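Local coordinates for pentatricopeptide repeat-containing protein 10, chloroplastic (Zea mays, PDB 4M59), which binds two similar intergenic RNA elements in chloroplast atpH and psaJ transcripts, stabilising the mRNA by acting as a barrier to exonucleases, at residues 41-46 with 70-75; 75-80 with 90-95; 149-154 with 159-164; 287-292 with 302-307. The protein carries 4 engineered substitutions. One frame throughout, in Å; residues are numbered along the deposited sequence.

Contact 1: residues 41-46 with 70-75; sequences SLLKAL and ASALEM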
loop_
_atom_site.group_PDB
_atom_site.type_symbol
_atom_site.label_atom_id
_atom_site.label_comp_id
_atom_site.label_asym_id
_atom_site.label_seq_id
_atom_site.Cartn_x
_atom_site.Cartn_y
_atom_site.Cartn_z
ATOM N N SER A 41 -47.698 -2.985 -9.850
ATOM C CA SER A 41 -47.547 -2.257 -11.104
ATOM C C SER A 41 -46.629 -1.053 -10.910
ATOM O O SER A 41 -45.712 -0.827 -11.695
ATOM C CB SER A 41 -48.908 -1.801 -11.629
ATOM O OG SER A 41 -49.167 -2.339 -12.910
ATOM N N LEU A 42 -46.886 -0.287 -9.855
ATOM C CA LEU A 42 -46.062 0.870 -9.534
ATOM C C LEU A 42 -44.621 0.443 -9.308
ATOM O O LEU A 42 -43.687 1.128 -9.721
ATOM C CB LEU A 42 -46.600 1.580 -8.293
ATOM C CG LEU A 42 -47.963 2.255 -8.425
ATOM C CD1 LEU A 42 -48.262 3.098 -7.194
ATOM C CD2 LEU A 42 -48.015 3.104 -9.684
ATOM N N LEU A 43 -44.454 -0.697 -8.645
ATOM C CA LEU A 43 -43.129 -1.229 -8.356
ATOM C C LEU A 43 -42.357 -1.513 -9.641
ATOM O O LEU A 43 -41.195 -1.128 -9.776
ATOM C CB LEU A 43 -43.236 -2.499 -7.514
ATOM C CG LEU A 43 -43.939 -2.353 -6.162
ATOM C CD1 LEU A 43 -43.481 -3.446 -5.208
ATOM C CD2 LEU A 43 -43.683 -0.978 -5.568
ATOM N N LYS A 44 -43.018 -2.202 -10.564
ATOM C CA LYS A 44 -42.419 -2.555 -11.843
ATOM C C LYS A 44 -42.016 -1.303 -12.603
ATOM O O LYS A 44 -40.994 -1.288 -13.291
ATOM C CB LYS A 44 -43.389 -3.389 -12.678
ATOM C CG LYS A 44 -42.808 -3.894 -13.990
ATOM C CD LYS A 44 -43.294 -5.300 -14.307
ATOM C CE LYS A 44 -43.072 -5.644 -15.768
ATOM N NZ LYS A 44 -43.072 -7.114 -15.999
ATOM N N ALA A 45 -42.818 -0.251 -12.478
ATOM C CA ALA A 45 -42.501 1.000 -13.140
ATOM C C ALA A 45 -41.348 1.723 -12.483
ATOM O O ALA A 45 -40.505 2.294 -13.159
ATOM C CB ALA A 45 -43.713 1.899 -13.184
ATOM N N LEU A 46 -41.310 1.716 -11.161
ATOM C CA LEU A 46 -40.266 2.435 -10.465
ATOM C C LEU A 46 -38.904 1.820 -10.736
ATOM O O LEU A 46 -37.900 2.510 -10.705
ATOM C CB LEU A 46 -40.551 2.471 -8.975
ATOM C CG LEU A 46 -41.780 3.281 -8.568
ATOM C CD1 LEU A 46 -42.250 2.900 -7.190
ATOM C CD2 LEU A 46 -41.464 4.743 -8.600
ATOM N N ALA A 70 -47.754 -10.552 -1.530
ATOM C CA ALA A 70 -46.528 -11.274 -1.758
ATOM C C ALA A 70 -45.985 -11.025 -3.138
ATOM O O ALA A 70 -44.788 -10.977 -3.329
ATOM C CB ALA A 70 -46.776 -12.718 -1.576
ATOM N N SER A 71 -46.881 -10.867 -4.106
ATOM C CA SER A 71 -46.485 -10.627 -5.488
ATOM C C SER A 71 -45.663 -9.350 -5.617
ATOM O O SER A 71 -44.815 -9.231 -6.502
ATOM C CB SER A 71 -47.718 -10.549 -6.394
ATOM O OG SER A 71 -47.695 -11.577 -7.369
ATOM N N ALA A 72 -45.917 -8.393 -4.728
ATOM C CA ALA A 72 -45.213 -7.139 -4.746
ATOM C C ALA A 72 -43.831 -7.272 -4.145
ATOM O O ALA A 72 -42.859 -6.787 -4.694
ATOM C CB ALA A 72 -45.995 -6.124 -3.992
ATOM N N LEU A 73 -43.763 -7.918 -2.994
ATOM C CA LEU A 73 -42.504 -8.112 -2.311
ATOM C C LEU A 73 -41.547 -8.868 -3.195
ATOM O O LEU A 73 -40.386 -8.516 -3.311
ATOM C CB LEU A 73 -42.723 -8.884 -1.017
ATOM C CG LEU A 73 -41.469 -9.217 -0.213
ATOM C CD1 LEU A 73 -40.827 -7.970 0.337
ATOM C CD2 LEU A 73 -41.801 -10.158 0.905
ATOM N N GLU A 74 -42.054 -9.909 -3.827
ATOM C CA GLU A 74 -41.258 -10.712 -4.718
ATOM C C GLU A 74 -40.683 -9.868 -5.834
ATOM O O GLU A 74 -39.632 -10.171 -6.359
ATOM C CB GLU A 74 -42.116 -11.823 -5.306
ATOM C CG GLU A 74 -42.566 -12.851 -4.297
ATOM C CD GLU A 74 -43.583 -13.798 -4.864
ATOM O OE1 GLU A 74 -43.844 -13.722 -6.069
ATOM O OE2 GLU A 74 -44.125 -14.617 -4.102
ATOM N N MET A 75 -41.403 -8.816 -6.199
ATOM C CA MET A 75 -41.008 -7.967 -7.317
ATOM C C MET A 75 -39.881 -7.018 -6.938
ATOM O O MET A 75 -39.059 -6.649 -7.774
ATOM C CB MET A 75 -42.210 -7.169 -7.826
ATOM C CG MET A 75 -42.462 -7.315 -9.317
ATOM S SD MET A 75 -41.752 -5.964 -10.274
ATOM C CE MET A 75 -42.114 -6.507 -11.940
#

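Contact 2: residues 75-80 with 90-95; sequences MVVRAL and CALLDE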
loop_
_atom_site.group_PDB
_atom_site.type_symbol
_atom_site.label_atom_id
_atom_site.label_comp_id
_atom_site.label_asym_id
_atom_site.label_seq_id
_atom_site.Cartn_x
_atom_site.Cartn_y
_atom_site.Cartn_z
ATOM N N MET A 75 -41.403 -8.816 -6.199
ATOM C CA MET A 75 -41.008 -7.967 -7.317
ATOM C C MET A 75 -39.881 -7.018 -6.938
ATOM O O MET A 75 -39.059 -6.649 -7.774
ATOM C CB MET A 75 -42.210 -7.169 -7.826
ATOM C CG MET A 75 -42.462 -7.315 -9.317
ATOM S SD MET A 75 -41.752 -5.964 -10.274
ATOM C CE MET A 75 -42.114 -6.507 -11.940
ATOM N N VAL A 76 -39.851 -6.620 -5.673
ATOM C CA VAL A 76 -38.849 -5.699 -5.194
ATOM C C VAL A 76 -37.565 -6.452 -4.914
ATOM O O VAL A 76 -36.475 -5.963 -5.158
ATOM C CB VAL A 76 -39.346 -4.975 -3.959
ATOM C CG1 VAL A 76 -38.236 -4.258 -3.289
ATOM C CG2 VAL A 76 -40.406 -4.002 -4.343
ATOM N N VAL A 77 -37.718 -7.674 -4.432
ATOM C CA VAL A 77 -36.595 -8.529 -4.107
ATOM C C VAL A 77 -35.764 -8.921 -5.320
ATOM O O VAL A 77 -34.550 -9.010 -5.237
ATOM C CB VAL A 77 -37.074 -9.774 -3.374
ATOM C CG1 VAL A 77 -35.974 -10.764 -3.234
ATOM C CG2 VAL A 77 -37.593 -9.403 -2.019
ATOM N N ARG A 78 -36.426 -9.171 -6.446
ATOM C CA ARG A 78 -35.719 -9.560 -7.660
ATOM C C ARG A 78 -34.749 -8.463 -8.088
ATOM O O ARG A 78 -33.642 -8.740 -8.546
ATOM C CB ARG A 78 -36.705 -9.856 -8.792
ATOM C CG ARG A 78 -36.070 -9.911 -10.169
ATOM C CD ARG A 78 -36.446 -11.193 -10.895
ATOM N NE ARG A 78 -37.029 -10.928 -12.207
ATOM C CZ ARG A 78 -38.328 -10.998 -12.475
ATOM N NH1 ARG A 78 -39.187 -11.332 -11.523
ATOM N NH2 ARG A 78 -38.768 -10.740 -13.697
ATOM N N ALA A 79 -35.182 -7.219 -7.932
ATOM C CA ALA A 79 -34.386 -6.062 -8.267
ATOM C C ALA A 79 -33.230 -5.896 -7.307
ATOM O O ALA A 79 -32.092 -5.772 -7.720
ATOM C CB ALA A 79 -35.244 -4.848 -8.241
ATOM N N LEU A 80 -33.543 -5.895 -6.021
ATOM C CA LEU A 80 -32.542 -5.740 -4.997
ATOM C C LEU A 80 -31.440 -6.748 -5.180
ATOM O O LEU A 80 -30.266 -6.424 -5.099
ATOM C CB LEU A 80 -33.159 -5.926 -3.625
ATOM C CG LEU A 80 -34.031 -4.780 -3.154
ATOM C CD1 LEU A 80 -34.439 -4.968 -1.727
ATOM C CD2 LEU A 80 -33.293 -3.506 -3.309
ATOM N N CYS A 90 -32.485 -8.376 3.727
ATOM C CA CYS A 90 -32.452 -8.916 5.071
ATOM C C CYS A 90 -33.272 -8.033 5.964
ATOM O O CYS A 90 -33.598 -8.395 7.072
ATOM C CB CYS A 90 -31.025 -9.004 5.592
ATOM S SG CYS A 90 -29.983 -10.156 4.741
ATOM N N ALA A 91 -33.602 -6.857 5.466
ATOM C CA ALA A 91 -34.413 -5.925 6.202
ATOM C C ALA A 91 -35.858 -6.324 6.109
ATOM O O ALA A 91 -36.553 -6.390 7.107
ATOM C CB ALA A 91 -34.235 -4.567 5.644
ATOM N N LEU A 92 -36.296 -6.580 4.886
ATOM C CA LEU A 92 -37.648 -7.013 4.594
ATOM C C LEU A 92 -37.960 -8.280 5.329
ATOM O O LEU A 92 -39.082 -8.517 5.738
ATOM C CB LEU A 92 -37.769 -7.285 3.118
ATOM C CG LEU A 92 -37.527 -6.055 2.273
ATOM C CD1 LEU A 92 -37.473 -6.424 0.825
ATOM C CD2 LEU A 92 -38.642 -5.090 2.507
ATOM N N LEU A 93 -36.949 -9.108 5.477
ATOM C CA LEU A 93 -37.089 -10.325 6.218
ATOM C C LEU A 93 -37.338 -9.998 7.671
ATOM O O LEU A 93 -38.020 -10.725 8.376
ATOM C CB LEU A 93 -35.809 -11.117 6.086
ATOM C CG LEU A 93 -35.697 -12.333 6.972
ATOM C CD1 LEU A 93 -36.223 -13.506 6.238
ATOM C CD2 LEU A 93 -34.280 -12.530 7.327
ATOM N N ASP A 94 -36.722 -8.918 8.141
ATOM C CA ASP A 94 -36.724 -8.600 9.564
ATOM C C ASP A 94 -37.914 -7.754 10.008
ATOM O O ASP A 94 -38.373 -7.873 11.142
ATOM C CB ASP A 94 -35.410 -7.927 9.961
ATOM C CG ASP A 94 -34.233 -8.876 9.912
ATOM O OD1 ASP A 94 -34.424 -10.076 10.196
ATOM O OD2 ASP A 94 -33.114 -8.426 9.590
ATOM N N GLU A 95 -38.409 -6.906 9.118
ATOM C CA GLU A 95 -39.554 -6.060 9.438
ATOM C C GLU A 95 -40.866 -6.722 9.012
ATOM O O GLU A 95 -41.826 -6.764 9.778
ATOM C CB GLU A 95 -39.386 -4.657 8.836
ATOM C CG GLU A 95 -40.121 -4.404 7.529
ATOM C CD GLU A 95 -40.957 -3.135 7.572
ATOM O OE1 GLU A 95 -40.543 -2.125 6.963
ATOM O OE2 GLU A 95 -42.024 -3.147 8.219
#

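Contact 3: residues 149-154 with 159-164; sequences DVYGRM and PRIVAL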
loop_
_atom_site.group_PDB
_atom_site.type_symbol
_atom_site.label_atom_id
_atom_site.label_comp_id
_atom_site.label_asym_id
_atom_site.label_seq_id
_atom_site.Cartn_x
_atom_site.Cartn_y
_atom_site.Cartn_z
ATOM N N ASP A 149 -23.872 -23.768 0.439
ATOM C CA ASP A 149 -22.875 -22.755 0.644
ATOM C C ASP A 149 -22.947 -22.249 2.065
ATOM O O ASP A 149 -21.964 -21.802 2.602
ATOM C CB ASP A 149 -23.120 -21.614 -0.328
ATOM C CG ASP A 149 -21.924 -20.742 -0.507
ATOM O OD1 ASP A 149 -20.813 -21.178 -0.174
ATOM O OD2 ASP A 149 -22.080 -19.607 -0.977
ATOM N N VAL A 150 -24.116 -22.329 2.673
ATOM C CA VAL A 150 -24.277 -21.911 4.052
ATOM C C VAL A 150 -23.711 -22.954 4.996
ATOM O O VAL A 150 -23.080 -22.633 5.981
ATOM C CB VAL A 150 -25.745 -21.639 4.377
ATOM C CG1 VAL A 150 -25.925 -21.405 5.836
ATOM C CG2 VAL A 150 -26.217 -20.446 3.629
ATOM N N TYR A 151 -23.943 -24.221 4.671
ATOM C CA TYR A 151 -23.412 -25.317 5.463
ATOM C C TYR A 151 -21.890 -25.281 5.434
ATOM O O TYR A 151 -21.234 -25.626 6.414
ATOM C CB TYR A 151 -23.898 -26.658 4.908
ATOM C CG TYR A 151 -25.271 -27.073 5.382
ATOM C CD1 TYR A 151 -25.693 -26.803 6.672
ATOM C CD2 TYR A 151 -26.138 -27.742 4.532
ATOM C CE1 TYR A 151 -26.949 -27.184 7.103
ATOM C CE2 TYR A 151 -27.394 -28.126 4.957
ATOM C CZ TYR A 151 -27.796 -27.848 6.242
ATOM O OH TYR A 151 -29.046 -28.230 6.668
ATOM N N GLY A 152 -21.341 -24.862 4.301
ATOM C CA GLY A 152 -19.913 -24.890 4.092
ATOM C C GLY A 152 -19.129 -23.786 4.747
ATOM O O GLY A 152 -17.915 -23.817 4.763
ATOM N N ARG A 153 -19.833 -22.786 5.267
ATOM C CA ARG A 153 -19.177 -21.629 5.861
ATOM C C ARG A 153 -19.381 -21.580 7.369
ATOM O O ARG A 153 -18.904 -20.673 8.044
ATOM C CB ARG A 153 -19.691 -20.335 5.223
ATOM C CG ARG A 153 -19.912 -20.430 3.723
ATOM C CD ARG A 153 -19.830 -19.062 3.067
ATOM N NE ARG A 153 -19.867 -19.153 1.609
ATOM C CZ ARG A 153 -18.909 -18.699 0.809
ATOM N NH1 ARG A 153 -17.834 -18.122 1.322
ATOM N NH2 ARG A 153 -19.030 -18.825 -0.504
ATOM N N MET A 154 -20.094 -22.573 7.893
ATOM C CA MET A 154 -20.361 -22.641 9.309
ATOM C C MET A 154 -19.322 -23.494 9.981
ATOM O O MET A 154 -18.812 -23.147 11.037
ATOM C CB MET A 154 -21.739 -23.240 9.557
ATOM C CG MET A 154 -22.864 -22.417 9.015
ATOM S SD MET A 154 -24.416 -23.295 8.902
ATOM C CE MET A 154 -24.862 -23.349 10.613
ATOM N N PRO A 159 -22.008 -33.766 7.672
ATOM C CA PRO A 159 -23.131 -34.691 7.632
ATOM C C PRO A 159 -24.364 -34.047 7.061
ATOM O O PRO A 159 -25.156 -34.705 6.415
ATOM C CB PRO A 159 -23.372 -34.994 9.098
ATOM C CG PRO A 159 -22.108 -34.810 9.717
ATOM C CD PRO A 159 -21.471 -33.664 9.032
ATOM N N ARG A 160 -24.539 -32.759 7.328
ATOM C CA ARG A 160 -25.708 -32.041 6.844
ATOM C C ARG A 160 -25.627 -31.832 5.341
ATOM O O ARG A 160 -26.640 -31.613 4.682
ATOM C CB ARG A 160 -25.853 -30.701 7.567
ATOM C CG ARG A 160 -27.011 -30.658 8.552
ATOM C CD ARG A 160 -26.920 -29.450 9.466
ATOM N NE ARG A 160 -25.910 -29.623 10.502
ATOM C CZ ARG A 160 -25.463 -28.641 11.281
ATOM N NH1 ARG A 160 -24.539 -28.889 12.197
ATOM N NH2 ARG A 160 -25.944 -27.413 11.142
ATOM N N ILE A 161 -24.416 -31.907 4.799
ATOM C CA ILE A 161 -24.213 -31.760 3.371
ATOM C C ILE A 161 -24.518 -33.055 2.665
ATOM O O ILE A 161 -25.216 -33.086 1.668
ATOM C CB ILE A 161 -22.792 -31.375 3.070
ATOM C CG1 ILE A 161 -22.529 -29.989 3.629
ATOM C CG2 ILE A 161 -22.560 -31.399 1.607
ATOM C CD1 ILE A 161 -21.115 -29.592 3.634
ATOM N N VAL A 162 -23.996 -34.147 3.218
ATOM C CA VAL A 162 -24.250 -35.476 2.681
ATOM C C VAL A 162 -25.739 -35.804 2.732
ATOM O O VAL A 162 -26.285 -36.384 1.795
ATOM C CB VAL A 162 -23.470 -36.555 3.454
ATOM C CG1 VAL A 162 -23.814 -37.939 2.927
ATOM C CG2 VAL A 162 -21.974 -36.298 3.358
ATOM N N ALA A 163 -26.391 -35.429 3.828
ATOM C CA ALA A 163 -27.812 -35.672 3.975
ATOM C C ALA A 163 -28.655 -34.844 3.029
ATOM O O ALA A 163 -29.693 -35.293 2.583
ATOM C CB ALA A 163 -28.239 -35.419 5.385
ATOM N N LEU A 164 -28.213 -33.635 2.727
ATOM C CA LEU A 164 -28.986 -32.764 1.866
ATOM C C LEU A 164 -28.729 -33.113 0.433
ATOM O O LEU A 164 -29.562 -32.873 -0.430
ATOM C CB LEU A 164 -28.626 -31.313 2.109
ATOM C CG LEU A 164 -29.449 -30.294 1.336
ATOM C CD1 LEU A 164 -30.872 -30.296 1.809
ATOM C CD2 LEU A 164 -28.856 -28.938 1.506
#

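Contact 4: residues 287-292 with 302-307; sequences TVMTAY and LALFDQ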
loop_
_atom_site.group_PDB
_atom_site.type_symbol
_atom_site.label_atom_id
_atom_site.label_comp_id
_atom_site.label_asym_id
_atom_site.label_seq_id
_atom_site.Cartn_x
_atom_site.Cartn_y
_atom_site.Cartn_z
ATOM N N THR A 287 1.081 -15.679 -17.077
ATOM C CA THR A 287 0.026 -15.748 -16.104
ATOM C C THR A 287 0.543 -16.365 -14.825
ATOM O O THR A 287 0.236 -15.893 -13.744
ATOM C CB THR A 287 -1.172 -16.509 -16.655
ATOM O OG1 THR A 287 -1.786 -15.728 -17.680
ATOM C CG2 THR A 287 -2.176 -16.743 -15.578
ATOM N N VAL A 288 1.362 -17.392 -14.945
ATOM C CA VAL A 288 1.924 -18.030 -13.770
ATOM C C VAL A 288 3.079 -17.230 -13.181
ATOM O O VAL A 288 3.252 -17.175 -11.973
ATOM C CB VAL A 288 2.348 -19.468 -14.071
ATOM C CG1 VAL A 288 2.836 -19.569 -15.479
ATOM C CG2 VAL A 288 3.405 -19.940 -13.115
ATOM N N MET A 289 3.856 -16.588 -14.036
ATOM C CA MET A 289 4.936 -15.747 -13.554
ATOM C C MET A 289 4.382 -14.620 -12.707
ATOM O O MET A 289 4.856 -14.363 -11.607
ATOM C CB MET A 289 5.751 -15.191 -14.718
ATOM C CG MET A 289 7.191 -15.663 -14.726
ATOM S SD MET A 289 8.211 -14.966 -16.021
ATOM C CE MET A 289 7.355 -15.551 -17.455
ATOM N N THR A 290 3.353 -13.966 -13.220
ATOM C CA THR A 290 2.760 -12.829 -12.552
ATOM C C THR A 290 2.086 -13.253 -11.276
ATOM O O THR A 290 1.986 -12.486 -10.334
ATOM C CB THR A 290 1.734 -12.203 -13.432
ATOM O OG1 THR A 290 2.082 -12.460 -14.791
ATOM C CG2 THR A 290 1.696 -10.736 -13.216
ATOM N N ALA A 291 1.622 -14.488 -11.252
ATOM C CA ALA A 291 0.981 -15.029 -10.073
ATOM C C ALA A 291 1.957 -15.040 -8.928
ATOM O O ALA A 291 1.687 -14.499 -7.875
ATOM C CB ALA A 291 0.491 -16.411 -10.341
ATOM N N TYR A 292 3.104 -15.653 -9.153
ATOM C CA TYR A 292 4.142 -15.711 -8.147
ATOM C C TYR A 292 4.634 -14.334 -7.786
ATOM O O TYR A 292 5.046 -14.090 -6.658
ATOM C CB TYR A 292 5.290 -16.572 -8.635
ATOM C CG TYR A 292 4.955 -18.020 -8.567
ATOM C CD1 TYR A 292 5.205 -18.744 -7.430
ATOM C CD2 TYR A 292 4.348 -18.658 -9.619
ATOM C CE1 TYR A 292 4.880 -20.056 -7.352
ATOM C CE2 TYR A 292 4.027 -19.976 -9.550
ATOM C CZ TYR A 292 4.294 -20.670 -8.414
ATOM O OH TYR A 292 3.973 -21.995 -8.330
ATOM N N LEU A 302 11.319 -15.939 -11.794
ATOM C CA LEU A 302 12.561 -15.826 -12.540
ATOM C C LEU A 302 12.945 -17.201 -13.057
ATOM O O LEU A 302 13.263 -17.371 -14.233
ATOM C CB LEU A 302 13.670 -15.282 -11.639
ATOM C CG LEU A 302 14.178 -13.865 -11.924
ATOM C CD1 LEU A 302 13.109 -13.026 -12.610
ATOM C CD2 LEU A 302 14.642 -13.204 -10.636
ATOM N N ALA A 303 12.902 -18.184 -12.163
ATOM C CA ALA A 303 13.225 -19.543 -12.513
ATOM C C ALA A 303 12.392 -19.998 -13.691
ATOM O O ALA A 303 12.922 -20.604 -14.606
ATOM C CB ALA A 303 13.003 -20.431 -11.348
ATOM N N LEU A 304 11.102 -19.698 -13.694
ATOM C CA LEU A 304 10.277 -20.097 -14.825
ATOM C C LEU A 304 10.786 -19.396 -16.039
ATOM O O LEU A 304 10.781 -19.945 -17.133
ATOM C CB LEU A 304 8.810 -19.723 -14.640
ATOM C CG LEU A 304 7.818 -20.098 -15.760
ATOM C CD1 LEU A 304 6.441 -20.228 -15.189
ATOM C CD2 LEU A 304 7.767 -19.112 -16.914
ATOM N N PHE A 305 11.205 -18.161 -15.841
ATOM C CA PHE A 305 11.572 -17.362 -16.973
ATOM C C PHE A 305 12.781 -17.979 -17.636
ATOM O O PHE A 305 12.906 -17.938 -18.846
ATOM C CB PHE A 305 11.809 -15.913 -16.577
ATOM C CG PHE A 305 11.829 -14.993 -17.732
ATOM C CD1 PHE A 305 10.923 -15.140 -18.743
ATOM C CD2 PHE A 305 12.754 -13.996 -17.823
ATOM C CE1 PHE A 305 10.939 -14.316 -19.803
ATOM C CE2 PHE A 305 12.766 -13.175 -18.890
ATOM C CZ PHE A 305 11.857 -13.335 -19.878
ATOM N N ASP A 306 13.650 -18.574 -16.829
ATOM C CA ASP A 306 14.817 -19.276 -17.348
ATOM C C ASP A 306 14.384 -20.454 -18.208
ATOM O O ASP A 306 15.070 -20.825 -19.160
ATOM C CB ASP A 306 15.692 -19.770 -16.196
ATOM C CG ASP A 306 16.827 -18.818 -15.872
ATOM O OD1 ASP A 306 16.973 -17.800 -16.582
ATOM O OD2 ASP A 306 17.572 -19.089 -14.906
ATOM N N GLN A 307 13.239 -21.041 -17.870
ATOM C CA GLN A 307 12.736 -22.213 -18.578
ATOM C C GLN A 307 11.982 -21.855 -19.855
ATOM O O GLN A 307 12.188 -22.469 -20.899
ATOM C CB GLN A 307 11.846 -23.050 -17.659
ATOM C CG GLN A 307 12.612 -23.980 -16.733
ATOM C CD GLN A 307 13.634 -23.248 -15.884
ATOM O OE1 GLN A 307 13.892 -22.063 -16.089
ATOM N NE2 GLN A 307 14.215 -23.951 -14.922
#

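Contact 1: residues 41-46 with 70-75
Helices 39-47 and 70-82 lie side by side where L43 and K44 face A72 and M75, and their backbones come nearest at L43 and M75, whose CA atoms are 7.1 Å apart. Helix 39-47, which precedes the predicted PPR 1, packs on the first helix of that repeat in the manner of an alpha-solenoid; helix 52-65 comes between the two along the chain and packs on both. L43 is the buried half of the contact. Its CG stands anti to the carbonyl carbon (chi1 -59°), which brings the CD1 branch to A72, 3.9 Å from A72 CB. On the solvent side M75 reaches across to the base of K44. Its chain bends at chi2 (-97°), and the sulfur comes to rest 3.8 Å from K44 CA, while the lysine amine leads away from the neighbouring helix. Where exactly the M75 methyl lies along the K44 chain is doubtful, because the model crowds the two there. T40, a turn before K44, adds to the wall against A72 and M75. The carbonyl oxygen A72 O, which accepts the backbone N-H of M75, also has the methyl L43 CD1 at 3.4 Å.

Contact 2: residues 75-80 with 90-95
L92 overlaps V77 and L80 of helix 70-82, two residues a turn apart, with its CD1 methyl. The separations, 4.1 Å from L92 CD1 to V77 CG2 and 4.2 Å from L92 CD1 to L80 CD1, are those of relaxed van der Waals contact. One methyl of one leucine therefore makes the closest approaches on its side, and it meets a single methyl of each partner. V77 and L92 point past one another in opposed senses, so they meet flank to flank. The torsions of L92 act in two steps: CG, anti to the carbonyl carbon (chi1 -62°), is set out toward helix 70-82, and the extended second torsion (chi2 172°) then decides which methyl leads. V77 answers with CG2, the methyl beside its own backbone N. The helices stay well separated, with V77 CA and L92 CA, the nearest pair, 8.9 Å apart. All three side chains are buried, and the joint is purely apolar. This is the helical hairpin of the predicted PPR 1, helix 70-82 followed after a short turn by helix 86-95. From helix 52-65, L56 and R60 reach L92 and W52 reaches L80, while T111 of helix 106-117 covers V77. A salt bridge from E95 to R60 further ties helix 86-95 to helix 52-65.

Contact 3: residues 149-154 with 159-164
A CH-pi contact between Y151 and R160 leads a mostly apolar joint near the turn from helix 141-151 to helix 158-170. The tyrosine CG stands anti to the carbonyl carbon (chi1 -83°), which projects the ring at helix 158-170. There R160 CB sits over one ring face, 3.8 Å from the centroid and 14° off the normal, and R160 CD is also close, 3.3 Å from Y151 CE1. Ring and guanidinium planes are 83° apart. L164 comes in at the ring edge, CD2 lying 3.8 Å from Y151 CE2. At the base of the tyrosine side chain, I161 CG1 packs 3.8 Å from Y151 CB. The two helices form the hairpin of the predicted PPR 3, the helical unit that recurs through the superhelix. Replacing Y151 with an alanine would probably leave R160 without the face it lies on and open a gap beside L164. Away from this joint D149 probably positions R153, which grips it side-on: R153 NE meets D149 OD1 at 2.9 Å from above the carboxylate plane, whereas R153 NH2 reaches the syn lone pair of D149 OD2 at 3.2 Å. The same NH2 forms a salt bridge with a phosphate of the bound RNA.

Contact 4: residues 287-292 with 302-307
The shortest sound polar bond, backbone D306 N to L302 O at 2.9 Å, belongs to the helical turn from which L304 and F305 face V288 and M289. What passes between the helices is hydrophobic. L304 forks over the opposing surface: with its CG anti to the backbone N (chi1 -179°), CD1 meets both methyls of V288, 3.7 Å from V288 CG1, while CD2 lies 3.6 Å from M289 CE. M289 lies against both L304 and F305. Its chain bends at the last torsion, which sets CE against L304 CD2 and the F305 ring alike, and its sulfur rests 3.8 Å from F305 CB. That sulfur is 4.7 Å from the centroid of the F305 ring and approaches it obliquely, 48° off the normal, in a Met-aromatic contact. A serine in place of M289 would probably leave L304 CD2 and the F305 ring without their shared partner and open a gap between the helices. Other helices close the surroundings: Y250 packs on V288, L270 on L304, and Y320 meets the F305 ring edge-to-face. The axes of the two short segments approach to 9.7 Å with an angle of 161° between their directions. Such near-antiparallel pairing of helix 282-295 with helix 298-310, sealed by buried aliphatic and aromatic side chains, is the helical hairpin of a pentatricopeptide repeat, here the predicted PPR 7.

How the contacts relate
The four contacts follow one another along the chain and illustrate how an all-helical solenoid grows from local joints. Contacts 1 and 2 are immediate neighbours, their centres 11 Å apart; they share M75 and helix 70-82, and L73 CD1 of contact 1 packs 3.7 Å from L92 CD1 of contact 2. Contact 3 lies about 25 Å from contact 2 and contact 4 about 38 Å from contact 3, centre to centre, with no touch between them. Contacts 2, 3 and 4 each join the helices within one predicted repeat, whereas contact 1 joins helices separated by helix 52-65. Repeated hairpins stacked in this way build the superhelix that binds single-stranded RNA, which contact 3 approaches most closely.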